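Local coordinates for protein transcription regulator AmtR (Mycobacterium smegmatis, PDB 5E57) that probably binds DNA as a dimeric TetR-family transcription regulator involved in nitrogen and urea metabolism, at residues L20-G25 / W101-L106; A81-H86 / A192-A197; A87-D92 / W175-G180; S94-G99 / S158-R163; E126-Y131 / P152-E157. All blocks are in the same frame, centred on the assembly; numbering follows the deposited sequence.

Interaction 1: residues L20-G25 / W101-L106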
# COMPACT_ATOMS: atom_id res chain seq x y z
N LEU A 20 -9.56 13.22 -12.43
CA LEU A 20 -9.43 12.46 -13.64
C LEU A 20 -8.25 11.56 -13.51
O LEU A 20 -8.30 10.41 -13.98
CB LEU A 20 -9.26 13.39 -14.85
CG LEU A 20 -10.47 14.28 -15.10
CD1 LEU A 20 -10.08 15.55 -15.80
CD2 LEU A 20 -11.54 13.51 -15.89
N PHE A 21 -7.18 12.03 -12.89
CA PHE A 21 -6.03 11.12 -12.81
C PHE A 21 -6.34 9.94 -11.93
O PHE A 21 -5.87 8.83 -12.19
CB PHE A 21 -4.77 11.78 -12.26
CG PHE A 21 -4.22 12.92 -13.12
CD1 PHE A 21 -4.54 13.05 -14.42
CD2 PHE A 21 -3.30 13.80 -12.59
CE1 PHE A 21 -4.03 14.08 -15.20
CE2 PHE A 21 -2.79 14.84 -13.34
CZ PHE A 21 -3.15 14.98 -14.66
N THR A 22 -7.08 10.17 -10.83
CA THR A 22 -7.31 9.05 -9.90
C THR A 22 -8.49 8.18 -10.30
O THR A 22 -8.57 7.05 -9.88
CB THR A 22 -7.59 9.53 -8.50
OG1 THR A 22 -8.60 10.54 -8.55
CG2 THR A 22 -6.31 10.11 -7.90
N THR A 23 -9.41 8.70 -11.09
CA THR A 23 -10.57 7.89 -11.44
C THR A 23 -10.61 7.50 -12.90
O THR A 23 -11.32 6.55 -13.23
CB THR A 23 -11.91 8.59 -11.03
OG1 THR A 23 -12.07 9.80 -11.74
CG2 THR A 23 -11.92 8.90 -9.57
N HIS A 24 -9.89 8.20 -13.77
CA HIS A 24 -9.79 7.76 -15.18
C HIS A 24 -8.36 7.30 -15.55
O HIS A 24 -8.18 6.30 -16.21
CB HIS A 24 -10.33 8.87 -16.11
CG HIS A 24 -11.82 9.10 -15.96
ND1 HIS A 24 -12.39 9.68 -14.84
CD2 HIS A 24 -12.86 8.78 -16.77
CE1 HIS A 24 -13.71 9.70 -14.96
NE2 HIS A 24 -14.02 9.17 -16.13
N GLY A 25 -7.31 8.01 -15.15
CA GLY A 25 -5.98 7.53 -15.41
C GLY A 25 -5.11 8.72 -15.71
O GLY A 25 -5.60 9.78 -16.08
N TRP A 101 -9.51 13.53 -3.13
CA TRP A 101 -9.17 12.50 -4.09
C TRP A 101 -7.98 11.68 -3.59
O TRP A 101 -7.15 12.16 -2.85
CB TRP A 101 -8.86 13.11 -5.48
CG TRP A 101 -9.96 14.00 -5.97
CD1 TRP A 101 -9.95 15.35 -6.05
CD2 TRP A 101 -11.25 13.59 -6.41
NE1 TRP A 101 -11.11 15.80 -6.59
CE2 TRP A 101 -11.95 14.74 -6.78
CE3 TRP A 101 -11.87 12.34 -6.55
CZ2 TRP A 101 -13.27 14.72 -7.27
CZ3 TRP A 101 -13.18 12.29 -7.05
CH2 TRP A 101 -13.88 13.49 -7.39
N ASN A 102 -7.91 10.43 -3.98
CA ASN A 102 -6.90 9.55 -3.41
C ASN A 102 -5.55 9.66 -4.14
O ASN A 102 -5.11 8.72 -4.79
CB ASN A 102 -7.44 8.09 -3.41
CG ASN A 102 -6.55 7.12 -2.65
OD1 ASN A 102 -5.82 7.51 -1.75
ND2 ASN A 102 -6.65 5.83 -3.00
N LEU A 103 -4.88 10.80 -3.99
CA LEU A 103 -3.66 11.11 -4.82
C LEU A 103 -2.52 10.15 -4.58
O LEU A 103 -1.75 9.87 -5.43
CB LEU A 103 -3.16 12.52 -4.57
CG LEU A 103 -4.18 13.62 -4.93
CD1 LEU A 103 -3.78 14.95 -4.27
CD2 LEU A 103 -4.37 13.69 -6.45
N GLY A 104 -2.45 9.55 -3.40
CA GLY A 104 -1.37 8.61 -3.14
C GLY A 104 -1.45 7.40 -4.01
O GLY A 104 -0.48 6.63 -4.14
N ALA A 105 -2.63 7.17 -4.59
CA ALA A 105 -2.80 6.10 -5.51
C ALA A 105 -1.93 6.32 -6.73
O ALA A 105 -1.68 5.38 -7.45
CB ALA A 105 -4.24 5.98 -5.96
N LEU A 106 -1.47 7.55 -6.97
CA LEU A 106 -0.65 7.79 -8.18
C LEU A 106 0.87 7.42 -7.97
O LEU A 106 1.64 7.39 -8.93
CB LEU A 106 -0.81 9.25 -8.58
CG LEU A 106 -2.25 9.72 -8.88
CD1 LEU A 106 -2.20 11.24 -9.02
CD2 LEU A 106 -2.84 9.05 -10.12

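Interaction 2: residues A81-H86 / A192-A197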
# COMPACT_ATOMS: atom_id res chain seq x y z
N ALA A 81 11.43 8.95 21.38
CA ALA A 81 11.09 8.76 19.98
C ALA A 81 9.61 8.35 19.76
O ALA A 81 8.99 8.77 18.79
CB ALA A 81 12.02 7.69 19.37
N ALA A 82 9.05 7.51 20.62
CA ALA A 82 7.69 6.98 20.41
C ALA A 82 6.61 8.05 20.23
O ALA A 82 5.84 7.98 19.26
CB ALA A 82 7.30 5.98 21.51
N PRO A 83 6.57 9.07 21.11
CA PRO A 83 5.56 10.09 20.91
C PRO A 83 5.80 10.87 19.64
O PRO A 83 4.87 11.49 19.11
CB PRO A 83 5.70 11.02 22.12
CG PRO A 83 6.18 10.10 23.22
CD PRO A 83 7.08 9.08 22.50
N ARG A 84 7.04 10.84 19.14
CA ARG A 84 7.35 11.72 18.00
C ARG A 84 6.87 11.06 16.69
O ARG A 84 6.18 11.68 15.86
CB ARG A 84 8.83 12.09 17.99
CG ARG A 84 9.13 13.17 19.06
CD ARG A 84 10.55 13.68 18.88
NE ARG A 84 11.48 12.69 19.29
CZ ARG A 84 12.67 12.41 18.73
NH1 ARG A 84 13.09 12.97 17.63
NH2 ARG A 84 13.41 11.48 19.29
N LEU A 85 7.21 9.79 16.58
CA LEU A 85 6.77 8.96 15.53
C LEU A 85 5.25 8.87 15.53
O LEU A 85 4.63 9.14 14.51
CB LEU A 85 7.34 7.59 15.70
CG LEU A 85 6.88 6.56 14.68
CD1 LEU A 85 7.26 7.01 13.29
CD2 LEU A 85 7.54 5.22 14.97
N HIS A 86 4.67 8.59 16.67
CA HIS A 86 3.22 8.63 16.79
C HIS A 86 2.60 9.87 16.21
O HIS A 86 1.63 9.76 15.46
CB HIS A 86 2.73 8.40 18.20
CG HIS A 86 1.28 8.00 18.25
ND1 HIS A 86 0.27 8.91 18.51
CD2 HIS A 86 0.67 6.83 18.00
CE1 HIS A 86 -0.90 8.29 18.43
NE2 HIS A 86 -0.68 7.03 18.15
N ALA A 192 -3.46 5.13 25.49
CA ALA A 192 -4.32 6.28 25.78
C ALA A 192 -3.51 7.54 26.07
O ALA A 192 -3.73 8.65 25.52
CB ALA A 192 -5.21 5.97 26.97
N GLU A 193 -2.55 7.39 26.96
CA GLU A 193 -1.62 8.50 27.22
C GLU A 193 -0.96 9.02 25.91
O GLU A 193 -0.89 10.22 25.66
CB GLU A 193 -0.54 8.05 28.24
CG GLU A 193 0.48 9.11 28.61
CD GLU A 193 1.58 9.25 27.58
OE1 GLU A 193 1.71 8.33 26.72
OE2 GLU A 193 2.32 10.27 27.61
N LEU A 194 -0.44 8.09 25.11
CA LEU A 194 0.22 8.40 23.88
C LEU A 194 -0.74 9.17 22.96
O LEU A 194 -0.43 10.28 22.46
CB LEU A 194 0.74 7.09 23.26
CG LEU A 194 1.51 7.21 21.94
CD1 LEU A 194 2.70 8.15 22.11
CD2 LEU A 194 2.01 5.87 21.44
N ALA A 195 -1.95 8.62 22.78
CA ALA A 195 -2.92 9.33 21.96
C ALA A 195 -3.14 10.68 22.43
O ALA A 195 -3.31 11.59 21.63
CB ALA A 195 -4.29 8.62 21.88
N ALA A 196 -3.23 10.84 23.75
CA ALA A 196 -3.62 12.16 24.25
C ALA A 196 -2.47 13.15 24.00
O ALA A 196 -2.71 14.31 23.70
CB ALA A 196 -3.94 12.09 25.75
N ALA A 197 -1.24 12.70 24.18
CA ALA A 197 -0.04 13.57 23.91
C ALA A 197 -0.06 14.04 22.44
O ALA A 197 0.12 15.22 22.11
CB ALA A 197 1.25 12.80 24.19

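Interaction 3: residues A87-D92 / W175-G180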
# COMPACT_ATOMS: atom_id res chain seq x y z
N ALA A 87 3.14 11.05 16.53
CA ALA A 87 2.55 12.27 16.12
C ALA A 87 2.70 12.37 14.58
O ALA A 87 1.78 12.83 13.91
CB ALA A 87 3.22 13.46 16.76
N LEU A 88 3.84 11.96 14.03
CA LEU A 88 3.99 12.03 12.59
C LEU A 88 2.94 11.12 11.89
O LEU A 88 2.36 11.52 10.91
CB LEU A 88 5.41 11.60 12.19
CG LEU A 88 5.73 11.49 10.69
CD1 LEU A 88 5.47 12.77 9.95
CD2 LEU A 88 7.20 11.06 10.54
N VAL A 89 2.75 9.92 12.42
CA VAL A 89 1.85 8.94 11.79
C VAL A 89 0.43 9.52 11.80
O VAL A 89 -0.28 9.53 10.77
CB VAL A 89 1.89 7.62 12.60
CG1 VAL A 89 0.83 6.67 12.17
CG2 VAL A 89 3.22 6.91 12.40
N ILE A 90 -0.00 10.10 12.92
CA ILE A 90 -1.38 10.61 12.94
C ILE A 90 -1.49 11.71 11.91
O ILE A 90 -2.38 11.70 11.09
CB ILE A 90 -1.78 11.14 14.29
CG1 ILE A 90 -1.73 10.02 15.31
CG2 ILE A 90 -3.15 11.85 14.26
CD1 ILE A 90 -2.45 8.74 14.98
N TYR A 91 -0.54 12.63 11.89
CA TYR A 91 -0.63 13.77 11.04
C TYR A 91 -0.63 13.35 9.64
O TYR A 91 -1.43 13.85 8.82
CB TYR A 91 0.55 14.72 11.30
CG TYR A 91 0.56 15.95 10.43
CD1 TYR A 91 -0.21 17.09 10.77
CD2 TYR A 91 1.30 16.01 9.27
CE1 TYR A 91 -0.21 18.23 9.98
CE2 TYR A 91 1.35 17.19 8.49
CZ TYR A 91 0.59 18.30 8.84
OH TYR A 91 0.59 19.48 8.10
N ASP A 92 0.27 12.45 9.32
CA ASP A 92 0.43 12.09 7.90
C ASP A 92 -0.76 11.23 7.44
O ASP A 92 -1.36 11.49 6.38
CB ASP A 92 1.75 11.32 7.74
CG ASP A 92 2.26 11.27 6.32
OD1 ASP A 92 1.58 11.78 5.39
OD2 ASP A 92 3.36 10.64 6.16
N TRP A 175 -5.75 6.84 13.77
CA TRP A 175 -5.41 6.43 15.11
C TRP A 175 -5.17 4.98 15.19
O TRP A 175 -4.34 4.53 15.98
CB TRP A 175 -6.45 6.91 16.16
CG TRP A 175 -6.62 8.42 16.12
CD1 TRP A 175 -7.49 9.13 15.30
CD2 TRP A 175 -5.88 9.40 16.85
NE1 TRP A 175 -7.34 10.51 15.53
CE2 TRP A 175 -6.38 10.68 16.49
CE3 TRP A 175 -4.90 9.32 17.84
CZ2 TRP A 175 -5.86 11.88 17.04
CZ3 TRP A 175 -4.40 10.50 18.37
CH2 TRP A 175 -4.86 11.75 17.98
N VAL A 176 -5.88 4.23 14.36
CA VAL A 176 -5.70 2.79 14.30
C VAL A 176 -4.33 2.48 13.73
O VAL A 176 -3.63 1.57 14.19
CB VAL A 176 -6.80 2.16 13.43
CG1 VAL A 176 -6.53 0.69 13.17
CG2 VAL A 176 -8.18 2.37 14.06
N ILE A 177 -3.98 3.25 12.73
CA ILE A 177 -2.70 3.15 12.10
C ILE A 177 -1.56 3.53 13.09
O ILE A 177 -0.52 2.90 13.09
CB ILE A 177 -2.66 4.07 10.87
CG1 ILE A 177 -3.58 3.49 9.79
CG2 ILE A 177 -1.23 4.26 10.36
CD1 ILE A 177 -3.01 2.30 9.11
N GLY A 178 -1.81 4.57 13.87
CA GLY A 178 -0.90 5.05 14.86
C GLY A 178 -0.60 3.98 15.87
O GLY A 178 0.55 3.73 16.15
N GLU A 179 -1.63 3.28 16.37
CA GLU A 179 -1.34 2.20 17.30
C GLU A 179 -0.52 1.03 16.67
O GLU A 179 0.43 0.55 17.27
CB GLU A 179 -2.64 1.66 17.90
CG GLU A 179 -2.26 0.55 18.86
CD GLU A 179 -3.37 0.15 19.83
OE1 GLU A 179 -4.40 0.90 19.94
OE2 GLU A 179 -3.15 -0.93 20.44
N GLY A 180 -0.92 0.59 15.48
CA GLY A 180 -0.22 -0.45 14.78
C GLY A 180 1.22 -0.14 14.49
O GLY A 180 2.08 -1.02 14.60

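Interaction 4: residues S94-G99 / S158-R163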
# COMPACT_ATOMS: atom_id res chain seq x y z
N SER A 94 -3.69 11.10 8.65
CA SER A 94 -4.83 12.04 8.51
C SER A 94 -4.85 12.82 7.21
O SER A 94 -5.91 12.91 6.52
CB SER A 94 -4.88 13.02 9.64
OG SER A 94 -4.87 12.33 10.89
N GLN A 95 -3.71 13.41 6.84
CA GLN A 95 -3.66 14.16 5.57
C GLN A 95 -3.95 13.30 4.31
O GLN A 95 -4.66 13.74 3.38
CB GLN A 95 -2.31 14.84 5.41
CG GLN A 95 -2.24 16.14 6.20
CD GLN A 95 -1.36 17.20 5.53
OE1 GLN A 95 -1.37 18.39 5.91
NE2 GLN A 95 -0.58 16.76 4.54
N LEU A 96 -3.42 12.08 4.28
CA LEU A 96 -3.74 11.14 3.20
C LEU A 96 -5.21 10.73 3.22
O LEU A 96 -5.78 10.43 2.17
CB LEU A 96 -2.87 9.89 3.25
CG LEU A 96 -1.36 10.06 3.01
CD1 LEU A 96 -0.61 8.75 3.14
CD2 LEU A 96 -1.08 10.70 1.67
N CYS A 97 -5.83 10.69 4.40
CA CYS A 97 -7.28 10.40 4.46
C CYS A 97 -8.10 11.60 4.10
O CYS A 97 -9.25 11.44 3.73
CB CYS A 97 -7.72 9.95 5.85
SG CYS A 97 -7.08 8.34 6.23
N ALA A 98 -7.55 12.80 4.21
CA ALA A 98 -8.41 13.97 4.11
C ALA A 98 -8.53 14.42 2.70
O ALA A 98 -9.33 15.26 2.38
CB ALA A 98 -7.91 15.11 4.96
N GLY A 99 -7.73 13.90 1.82
CA GLY A 99 -7.85 14.36 0.46
C GLY A 99 -9.28 14.24 -0.08
O GLY A 99 -9.98 13.28 0.18
N SER A 158 -0.62 2.67 3.73
CA SER A 158 -1.73 1.75 3.52
C SER A 158 -3.07 2.44 3.50
O SER A 158 -4.07 1.91 2.96
CB SER A 158 -1.73 0.59 4.50
OG SER A 158 -2.33 0.95 5.70
N VAL A 159 -3.16 3.64 4.01
CA VAL A 159 -4.50 4.32 3.97
C VAL A 159 -4.97 4.57 2.51
O VAL A 159 -6.18 4.66 2.23
CB VAL A 159 -4.59 5.56 4.89
CG1 VAL A 159 -4.03 5.26 6.26
CG2 VAL A 159 -3.88 6.77 4.30
N ILE A 160 -3.99 4.70 1.62
CA ILE A 160 -4.22 4.88 0.19
C ILE A 160 -4.96 3.64 -0.35
O ILE A 160 -5.99 3.78 -1.01
CB ILE A 160 -2.94 5.07 -0.60
CG1 ILE A 160 -2.20 6.37 -0.27
CG2 ILE A 160 -3.24 5.05 -2.11
CD1 ILE A 160 -0.69 6.23 -0.54
N ASN A 161 -4.48 2.47 0.00
CA ASN A 161 -5.16 1.23 -0.35
C ASN A 161 -6.56 1.13 0.31
O ASN A 161 -7.48 0.65 -0.32
CB ASN A 161 -4.32 0.04 0.06
CG ASN A 161 -2.92 0.08 -0.54
OD1 ASN A 161 -2.60 -0.66 -1.47
ND2 ASN A 161 -2.07 0.97 -0.01
N SER A 162 -6.71 1.57 1.56
CA SER A 162 -8.04 1.57 2.24
C SER A 162 -9.04 2.44 1.51
O SER A 162 -10.19 2.04 1.30
CB SER A 162 -7.96 2.02 3.69
OG SER A 162 -7.12 1.18 4.46
N ARG A 163 -8.61 3.64 1.10
CA ARG A 163 -9.47 4.56 0.35
C ARG A 163 -9.96 3.99 -1.01
O ARG A 163 -11.04 4.31 -1.48
CB ARG A 163 -8.72 5.87 0.08
CG ARG A 163 -8.65 6.76 1.28
CD ARG A 163 -8.07 8.11 0.92
NE ARG A 163 -9.00 8.87 0.09
CZ ARG A 163 -8.96 10.18 -0.04
NH1 ARG A 163 -8.03 10.91 0.63
NH2 ARG A 163 -9.87 10.80 -0.83

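Interaction 5: residues E126-Y131 / P152-E157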
# COMPACT_ATOMS: atom_id res chain seq x y z
N GLU A 126 13.05 10.84 1.38
CA GLU A 126 13.42 11.56 2.63
C GLU A 126 12.36 11.43 3.72
O GLU A 126 12.65 11.35 4.94
CB GLU A 126 13.55 13.07 2.37
CG GLU A 126 14.93 13.59 2.10
CD GLU A 126 14.93 15.07 1.65
OE1 GLU A 126 14.26 15.93 2.28
OE2 GLU A 126 15.60 15.37 0.65
N LEU A 127 11.10 11.41 3.31
CA LEU A 127 10.04 11.18 4.29
C LEU A 127 10.19 9.80 4.86
O LEU A 127 10.14 9.58 6.13
CB LEU A 127 8.67 11.33 3.66
CG LEU A 127 7.51 11.22 4.62
CD1 LEU A 127 7.62 12.17 5.81
CD2 LEU A 127 6.20 11.42 3.88
N ARG A 128 10.39 8.87 3.93
CA ARG A 128 10.59 7.47 4.30
C ARG A 128 11.78 7.31 5.23
O ARG A 128 11.72 6.55 6.22
CB ARG A 128 10.72 6.59 3.06
CG ARG A 128 10.99 5.13 3.33
CD ARG A 128 11.26 4.34 2.07
NE ARG A 128 11.47 2.92 2.33
CZ ARG A 128 12.08 2.08 1.47
NH1 ARG A 128 12.45 2.47 0.28
NH2 ARG A 128 12.19 0.81 1.74
N SER A 129 12.84 8.04 4.93
CA SER A 129 14.06 7.94 5.72
C SER A 129 13.82 8.57 7.09
O SER A 129 14.37 8.07 8.12
CB SER A 129 15.22 8.61 4.95
OG SER A 129 16.34 8.76 5.79
N ALA A 130 13.00 9.63 7.16
CA ALA A 130 12.72 10.20 8.43
C ALA A 130 11.96 9.23 9.30
O ALA A 130 12.22 9.11 10.48
CB ALA A 130 11.96 11.49 8.29
N TYR A 131 10.97 8.57 8.74
CA TYR A 131 10.23 7.58 9.48
C TYR A 131 11.12 6.50 10.00
O TYR A 131 10.99 6.08 11.14
CB TYR A 131 9.14 6.92 8.59
CG TYR A 131 7.78 7.60 8.56
CD1 TYR A 131 6.82 7.30 9.50
CD2 TYR A 131 7.41 8.47 7.52
CE1 TYR A 131 5.55 7.86 9.45
CE2 TYR A 131 6.15 9.03 7.48
CZ TYR A 131 5.23 8.73 8.46
OH TYR A 131 3.95 9.32 8.40
N PRO A 152 6.29 1.34 9.89
CA PRO A 152 5.34 2.44 10.19
C PRO A 152 5.05 3.30 8.98
O PRO A 152 3.88 3.73 8.76
CB PRO A 152 6.08 3.27 11.23
CG PRO A 152 6.84 2.26 11.97
CD PRO A 152 7.38 1.33 10.89
N PHE A 153 6.08 3.48 8.14
CA PHE A 153 5.86 4.17 6.84
C PHE A 153 4.87 3.41 5.99
O PHE A 153 3.95 4.00 5.43
CB PHE A 153 7.18 4.36 6.11
CG PHE A 153 7.06 4.96 4.74
CD1 PHE A 153 6.76 6.27 4.57
CD2 PHE A 153 7.40 4.21 3.60
CE1 PHE A 153 6.73 6.84 3.29
CE2 PHE A 153 7.36 4.76 2.34
CZ PHE A 153 7.02 6.08 2.19
N ARG A 154 5.05 2.14 5.88
CA ARG A 154 4.16 1.33 5.04
C ARG A 154 2.72 1.32 5.58
O ARG A 154 1.80 1.41 4.79
CB ARG A 154 4.69 -0.07 4.94
CG ARG A 154 6.09 -0.18 4.34
CD ARG A 154 6.11 0.35 2.93
NE ARG A 154 7.47 0.50 2.41
CZ ARG A 154 7.78 1.16 1.29
NH1 ARG A 154 6.88 1.76 0.58
NH2 ARG A 154 9.04 1.26 0.92
N LEU A 155 2.55 1.29 6.89
CA LEU A 155 1.22 1.40 7.53
C LEU A 155 0.55 2.69 7.26
O LEU A 155 -0.65 2.73 6.92
CB LEU A 155 1.27 1.16 9.05
CG LEU A 155 1.44 -0.31 9.36
CD1 LEU A 155 1.99 -0.52 10.75
CD2 LEU A 155 0.10 -1.00 9.20
N VAL A 156 1.31 3.78 7.23
CA VAL A 156 0.70 5.07 6.88
C VAL A 156 0.24 5.14 5.45
O VAL A 156 -0.91 5.64 5.16
CB VAL A 156 1.70 6.23 7.13
CG1 VAL A 156 1.24 7.52 6.51
CG2 VAL A 156 2.00 6.36 8.60
N GLU A 157 1.08 4.64 4.55
CA GLU A 157 0.74 4.61 3.14
C GLU A 157 -0.39 3.63 2.84
O GLU A 157 -1.10 3.78 1.85
CB GLU A 157 2.02 4.36 2.25
CG GLU A 157 2.92 5.63 2.27
CD GLU A 157 3.75 5.82 1.02
OE1 GLU A 157 3.99 4.81 0.34
OE2 GLU A 157 4.21 6.99 0.76

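Interaction 1: residues L20-G25 / W101-L106
The last turn of helix 9-23 runs past the loop and 3-10 turn of residues 101-106, with Thr22 and Asn102 nearest in the backbone at 6.5 Å between their CA atoms. Thr22 does most of the touching. Its methyl CG2 stands 3.6 Å from Asn102 O and also meets CA of Leu103 and CG of Leu106, while OG1 lies 4.0 Å from CB of Trp101. With OG1 set between the backbone N and the carbonyl carbon (chi1 50°), the hydroxyl is turned back to its own helix, where Ala18 O takes a hydrogen bond, and the methyl is left to face the loop. Helix 9-23 is the first helix of the TetR-type DNA-binding domain, so this contact joins that domain to the region linking helices 82-98 and 118-142 of the ligand-binding part. On one flank Leu106 CD2 packs 3.7 Å from Phe21 O and 4.0 Å from Phe21 CB; the Phe21 ring itself leads away toward helix 52-61. On the other flank Thr23 CG2 approaches CZ3 of Trp101 obliquely at 4.4 Å. The indole of Trp101 packs on Ala18 and Glu19 of helix 9-23, and its NE1 hydrogen-bonds Asp15 OD1.

Interaction 2: residues A81-H86 / A192-A197
Leu194 reaches from helix 191-202 into the angle between Pro83 and His86 near the start of helix 82-98, a helix-helix packing inside the all-helical C-terminal domain of this TetR-family protein. The two short segments cross at -59°, their axes 9.7 Å apart at closest approach, and one leucine carries nearly all of the contact. The aliphatic part falls to branch CD1: it sits 3.7 Å from Pro83 CA, 4.1 Å from Pro83 CG and 3.9 Å from His86 CB, tucked against the turn that holds both residues. The proline ring and the leucine side chain meet at about a right angle. A CH-pi contact forms the second kind of interaction. Leu194 CG lies over one face of the imidazole, 4.0 Å from its centroid, and the second branch, CD2, extends over the CD2 side of the ring. His86 is swung out to this position by a chi1 of -161°, which places CG opposite the backbone N and sends the ring across to helix 191-202. The rotation of the ring is probably fixed by a polar partner just past the segment: ND1 is hydrogen-bonded to OG1 of Thr198, one helical turn after Leu194. Trp175 and Leu182 of helix 173-183 also pack on the imidazole. At its far end His86 CE1 approaches the backbone of helix 191-202 obliquely, ending 4.2 Å from Ala195 CA.

Interaction 3: residues A87-D92 / W175-G180
One face of the Trp175 indole is covered by Ile90, whose methyl CG2 makes a CH-pi contact 4.1 Å from the centroid of the six-membered ring and 18° off its normal. CG1 of Ile90 spans the same ring near CE3 and CZ3, and CD1 continues to 3.8 Å from CE3 and an equal distance from CA of Trp175. The isoleucine thus lies across the indole from its outer atoms to the backbone. Its chi1 of -62° sets CG1 beside the backbone N and CG2 anti to it, which brings both branches onto the indole. Gly178, with no side chain, lets Ile90 CD1 come to 4.0 Å from its CA. Val89 packs beside it, with CG1 3.6 Å from Gly178 CA and 3.7 Å from Ile177 CG2. The backbones come near each other at this glycine, 5.7 Å between the CA atoms of Val89 and Gly178, and the segment axes approach to 8.5 Å. The N-to-C directions are 151° apart, a close, roughly antiparallel helix pair in the interior of the C-terminal domain. Around it, Val156 of helix 151-165 and Tyr131 of helix 118-142 pack on Val89, while Thr198 and Leu202 of helix 191-202 pack on Ile90. Beyond helix 173-183, Leu151 of the second subunit touches Ile177.

Interaction 4: residues S94-G99 / S158-R163
Arg163 crosses from helix 151-165 to the C-terminal end of helix 82-98, where its guanidinium bonds two backbone carbonyls at the helix end, within the all-helical C-terminal domain. From CB the chain runs out through CG to CD and then bends at chi3 (70°), which turns the head toward the carbonyls. CD passes 3.5 Å from Leu96 O. NE lies farther from that oxygen, and NH1 takes it as acceptor at 2.8 Å, with Leu96 O near the guanidinium plane. Gly99 O lies at the guanidinium edge, 3.3 Å from CZ. NH2 hydrogen-bonds Gly99 O at 2.7 Å, coming from above the carbonyl plane, and NH1 adds a weak bond to the same oxygen. The positive group thus ties together the last turn of the helix and the first residue beyond it, and it would probably offset the negative end of the helix dipole.

Farther down, the segments run at a shallow 25° to each other, their axes 9.4 Å apart at closest approach. Val159 packs against Leu96 and Cys97. Its CB is 4.0 Å from Cys97 SG, and Leu96 CD1 extends to CG1 of Ile160. The tightest carbon pair is Leu96 with Val159, whose side chains cross at about a right angle: chi1 of -47° puts Val159 CG2 between its own N and carbonyl carbon, 3.4 Å from Leu96 CB.

Interaction 5: residues E126-Y131 / P152-E157
Phe153 slots between Arg128 and Tyr131, residues one turn apart on helix 118-142. Its CG lies opposite the backbone N (chi1 176°), which carries the ring outward so that one face lies against the aliphatic part of Arg128. CB of Arg128 sits over the ring centre, 3.8 Å from the centroid, and CG follows at 3.7 Å from Phe153 CD2. Arg128 is stretched out fully from CG to NE, so its chain passes across the phenyl face and its guanidinium comes to lie nearly parallel to the ring plane, at 18°. CG of Glu157 is on the opposite face.

Arg154 reaches the same place by a folded route. A bend at chi2 (-61°) turns its head across the helix, toward Arg128, and NH2 ends over the face of the Arg128 guanidinium, 3.2 Å from Arg128 CZ, with the two planes steeply inclined. Nearby acids probably offset the like charges: Asp150 bridges NE of both arginines, Arg128 NH2 forms a salt bridge with Asp166, and Arg154 NH2 with Asp165, these last two acids both of the second subunit.

Tyr131 meets Phe153 obliquely, CD2 to CD1 at 3.7 Å. Farther out, its CE1 touches Val156 CG2 at 3.9 Å, and its hydroxyl is hydrogen-bonded to Asp92 of helix 82-98. The segment axes come within 9.9 Å. Helix 118-142 thus packs on helix 151-165, which in turn meets the second subunit, Leu155 against Leu155 of that chain, as in the dimer interface of TetR-family regulators.

How the interactions relate
From the N terminus, helix 9-23 meets residues 101-106 in interaction 1, closing a long loop that ties the DNA-binding region to the loop after helix 82-98. Helix 82-98 then serves interactions 2, 3 and 4 in order along its length, pairing with helices 191-202, 173-183 and 151-165. Interaction 5 joins helices 118-142 and 151-165. These loops nest: interaction 5 lies inside 4, 4 inside 3, and 3 inside 2. Interaction 1 crosses interactions 2, 3 and 4, and precedes 5 in series. Interactions 1 and 4 touch through Asn102 ND2 and Ile160 O, 3 and 5 through Leu88 and Tyr131. All but interaction 2 also touch the second subunit.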